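Local coordinates for uncharacterized protein (Parabacteroides merdae ATCC 43184, PDB 4OPW), which is of unknown function but, as a putative adhesin with a head GIN domain, may take part in cell adhesion, at residues Pro41-Thr46 with Phe79-Asn84. Residues are numbered along the deposited sequence; the frame is centred on the assembly and turned at random.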
ATOM      1  N   PRO A  41       6.494  21.468   6.885  1.00 20.21           N
ATOM      2  CA  PRO A  41       7.002  20.100   6.761  1.00 19.46           C
ATOM      3  C   PRO A  41       8.395  19.914   7.349  1.00 23.04           C
ATOM      4  O   PRO A  41       9.313  20.738   7.159  1.00 21.40           O
ATOM      5  CB  PRO A  41       6.992  19.839   5.252  1.00 20.54           C
ATOM      6  CG  PRO A  41       5.999  20.839   4.704  1.00 24.19           C
ATOM      7  CD  PRO A  41       6.221  22.059   5.562  1.00 21.54           C
ATOM      8  N   HIS A  42       8.513  18.827   8.115  1.00 20.25           N
ATOM      9  CA  HIS A  42       9.759  18.367   8.706  1.00 19.87           C
ATOM     10  C   HIS A  42       9.973  16.902   8.376  1.00 21.69           C
ATOM     11  O   HIS A  42       9.021  16.184   8.038  1.00 19.71           O
ATOM     12  CB  HIS A  42       9.774  18.562  10.234  1.00 21.52           C
ATOM     13  CG  HIS A  42       9.906  19.990  10.660  1.00 26.14           C
ATOM     14  ND1 HIS A  42       8.795  20.784  10.867  1.00 28.42           N
ATOM     15  CD2 HIS A  42      11.018  20.715  10.928  1.00 28.17           C
ATOM     16  CE1 HIS A  42       9.257  21.972  11.236  1.00 28.15           C
ATOM     17  NE2 HIS A  42      10.587  21.985  11.280  1.00 28.70           N
ATOM     18  N   ILE A  43      11.230  16.454   8.500  1.00 17.49           N
ATOM     19  CA  ILE A  43      11.594  15.049   8.379  1.00 18.22           C
ATOM     20  C   ILE A  43      12.462  14.710   9.592  1.00 21.14           C
ATOM     21  O   ILE A  43      13.413  15.429   9.910  1.00 21.13           O
ATOM     22  CB  ILE A  43      12.209  14.642   7.017  1.00 21.00           C
ATOM     23  CG1 ILE A  43      12.381  13.097   6.914  1.00 20.01           C
ATOM     24  CG2 ILE A  43      13.500  15.416   6.680  1.00 20.75           C
ATOM     25  CD1 ILE A  43      12.442  12.554   5.474  1.00 19.55           C
ATOM     26  N   GLU A  44      12.083  13.644  10.289  1.00 17.40           N
ATOM     27  CA  GLU A  44      12.776  13.170  11.474  1.00 18.33           C
ATOM     28  C   GLU A  44      13.317  11.781  11.170  1.00 19.91           C
ATOM     29  O   GLU A  44      12.551  10.883  10.790  1.00 17.74           O
ATOM     30  CB  GLU A  44      11.779  13.178  12.647  1.00 20.42           C
ATOM     31  CG  GLU A  44      12.411  12.996  14.007  1.00 32.14           C
ATOM     32  CD  GLU A  44      11.442  13.240  15.147  1.00 56.96           C
ATOM     33  OE1 GLU A  44      10.360  12.611  15.160  1.00 39.22           O
ATOM     34  OE2 GLU A  44      11.777  14.048  16.041  1.00 60.41           O
ATOM     35  N   ILE A  45      14.650  11.622  11.300  1.00 18.13           N
ATOM     36  CA  ILE A  45      15.363  10.376  11.012  1.00 18.30           C
ATOM     37  C   ILE A  45      15.967   9.807  12.273  1.00 19.84           C
ATOM     38  O   ILE A  45      16.733  10.504  12.953  1.00 18.90           O
ATOM     39  CB  ILE A  45      16.501  10.589   9.939  1.00 20.64           C
ATOM     40  CG1 ILE A  45      16.009  11.262   8.647  1.00 20.64           C
ATOM     41  CG2 ILE A  45      17.315   9.282   9.648  1.00 19.87           C
ATOM     42  CD1 ILE A  45      15.005  10.427   7.782  1.00 24.62           C
ATOM     43  N   THR A  46      15.679   8.520  12.544  1.00 17.69           N
ATOM     44  CA  THR A  46      16.319   7.757  13.614  1.00 17.82           C
ATOM     45  C   THR A  46      17.117   6.633  12.954  1.00 20.73           C
ATOM     46  O   THR A  46      16.544   5.798  12.239  1.00 18.75           O
ATOM     47  CB  THR A  46      15.308   7.215  14.646  1.00 23.92           C
ATOM     48  OG1 THR A  46      14.544   8.301  15.140  1.00 23.02           O
ATOM     49  CG2 THR A  46      15.996   6.504  15.820  1.00 20.14           C
ATOM     50  N   PHE A  79      15.868   2.022  11.244  1.00 14.43           N
ATOM     51  CA  PHE A  79      15.821   3.195  10.370  1.00 14.18           C
ATOM     52  C   PHE A  79      14.366   3.684  10.378  1.00 18.82           C
ATOM     53  O   PHE A  79      13.489   3.038   9.796  1.00 17.25           O
ATOM     54  CB  PHE A  79      16.336   2.833   8.967  1.00 15.08           C
ATOM     55  CG  PHE A  79      16.633   3.937   7.969  1.00 16.81           C
ATOM     56  CD1 PHE A  79      15.988   5.167   8.048  1.00 20.78           C
ATOM     57  CD2 PHE A  79      17.478   3.704   6.889  1.00 20.09           C
ATOM     58  CE1 PHE A  79      16.243   6.168   7.109  1.00 21.31           C
ATOM     59  CE2 PHE A  79      17.735   4.704   5.949  1.00 23.02           C
ATOM     60  CZ  PHE A  79      17.115   5.928   6.064  1.00 21.25           C
ATOM     61  N   ILE A  80      14.108   4.774  11.127  1.00 14.24           N
ATOM     62  CA  ILE A  80      12.766   5.336  11.257  1.00 14.27           C
ATOM     63  C   ILE A  80      12.711   6.685  10.568  1.00 16.92           C
ATOM     64  O   ILE A  80      13.595   7.517  10.757  1.00 17.95           O
ATOM     65  CB  ILE A  80      12.318   5.479  12.756  1.00 17.63           C
ATOM     66  CG1 ILE A  80      12.540   4.177  13.572  1.00 18.38           C
ATOM     67  CG2 ILE A  80      10.838   5.960  12.860  1.00 18.66           C
ATOM     68  CD1 ILE A  80      12.320   4.374  15.121  1.00 23.56           C
ATOM     69  N   VAL A  81      11.656   6.891   9.774  1.00 14.55           N
ATOM     70  CA  VAL A  81      11.383   8.147   9.089  1.00 15.95           C
ATOM     71  C   VAL A  81      10.029   8.656   9.587  1.00 20.79           C
ATOM     72  O   VAL A  81       9.051   7.900   9.592  1.00 21.27           O
ATOM     73  CB  VAL A  81      11.413   7.993   7.543  1.00 19.70           C
ATOM     74  CG1 VAL A  81      11.043   9.314   6.844  1.00 20.06           C
ATOM     75  CG2 VAL A  81      12.779   7.507   7.078  1.00 19.84           C
ATOM     76  N   LYS A  82       9.977   9.915  10.048  1.00 17.04           N
ATOM     77  CA  LYS A  82       8.724  10.556  10.430  1.00 15.60           C
ATOM     78  C   LYS A  82       8.621  11.858   9.633  1.00 18.68           C
ATOM     79  O   LYS A  82       9.475  12.727   9.793  1.00 18.67           O
ATOM     80  CB  LYS A  82       8.633  10.810  11.943  1.00 16.61           C
ATOM     81  CG  LYS A  82       7.264  11.375  12.343  1.00 22.46           C
ATOM     82  CD  LYS A  82       7.163  11.704  13.824  1.00 29.85           C
ATOM     83  CE  LYS A  82       5.999  12.626  14.076  1.00 40.74           C
ATOM     84  NZ  LYS A  82       5.566  12.607  15.496  1.00 48.65           N
ATOM     85  N   THR A  83       7.605  11.994   8.751  1.00 15.68           N
ATOM     86  CA  THR A  83       7.522  13.229   7.953  1.00 15.24           C
ATOM     87  C   THR A  83       6.061  13.566   7.637  1.00 18.35           C
ATOM     88  O   THR A  83       5.158  12.787   7.939  1.00 17.81           O
ATOM     89  CB  THR A  83       8.398  13.108   6.684  1.00 20.38           C
ATOM     90  OG1 THR A  83       8.554  14.385   6.073  1.00 20.28           O
ATOM     91  CG2 THR A  83       7.876  12.072   5.694  1.00 20.34           C
ATOM     92  N   ASN A  84       5.832  14.740   7.065  1.00 16.05           N
ATOM     93  CA  ASN A  84       4.492  15.196   6.721  1.00 16.76           C
ATOM     94  C   ASN A  84       4.532  16.017   5.433  1.00 20.41           C
ATOM     95  O   ASN A  84       5.586  16.563   5.066  1.00 18.96           O
ATOM     96  CB  ASN A  84       3.877  16.036   7.881  1.00 17.19           C
ATOM     97  CG  ASN A  84       4.501  17.401   8.051  1.00 27.83           C
ATOM     98  OD1 ASN A  84       5.679  17.523   8.412  1.00 23.99           O
ATOM     99  ND2 ASN A  84       3.731  18.467   7.778  1.00 21.31           N
TER
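A chi1 of 72° seats Asn84 CG between its backbone N and carbonyl carbon, and from there OD1 reaches across to accept the N-H of His42 at 3.1 Å; Thr83, its OG1 turned anti to the backbone N (chi1 -167°), gives its hydroxyl proton to His42 O, OG1 to O 2.7 Å. At the start of strand 42-46, two polar side chains thus stand in for backbone partners of His42, and Asn84 suits the task because its ND2 at the same time bonds Ser37 OG and Ser39 O. Further along, the pairing is regular and antiparallel: Glu44 N to Lys82 O and Lys82 N to Glu44 O are both 2.8 Å, and the reciprocal N-to-O bonds of Thr46 and Ile80 both 2.9 Å. Strand 42-46 lies between strands 11-17 and 80-85, antiparallel to both, the latter joining through 31-36 the parallel strands of a solenoid, consistent with the right-handed beta-helix of the pectate-lyase-like clan. Beta-branched Ile43, Ile45 and Val81, well suited to extended strands and dry packing, share the buried face, Ile45 CD1 alongside Val81 CG2 (3.7 Å). On the more open face the extended Glu44 and Lys82 run side by side, Glu44 OE1 3.6 Å from Lys82 CD but 4.8 Å from NZ, too far for a salt bridge.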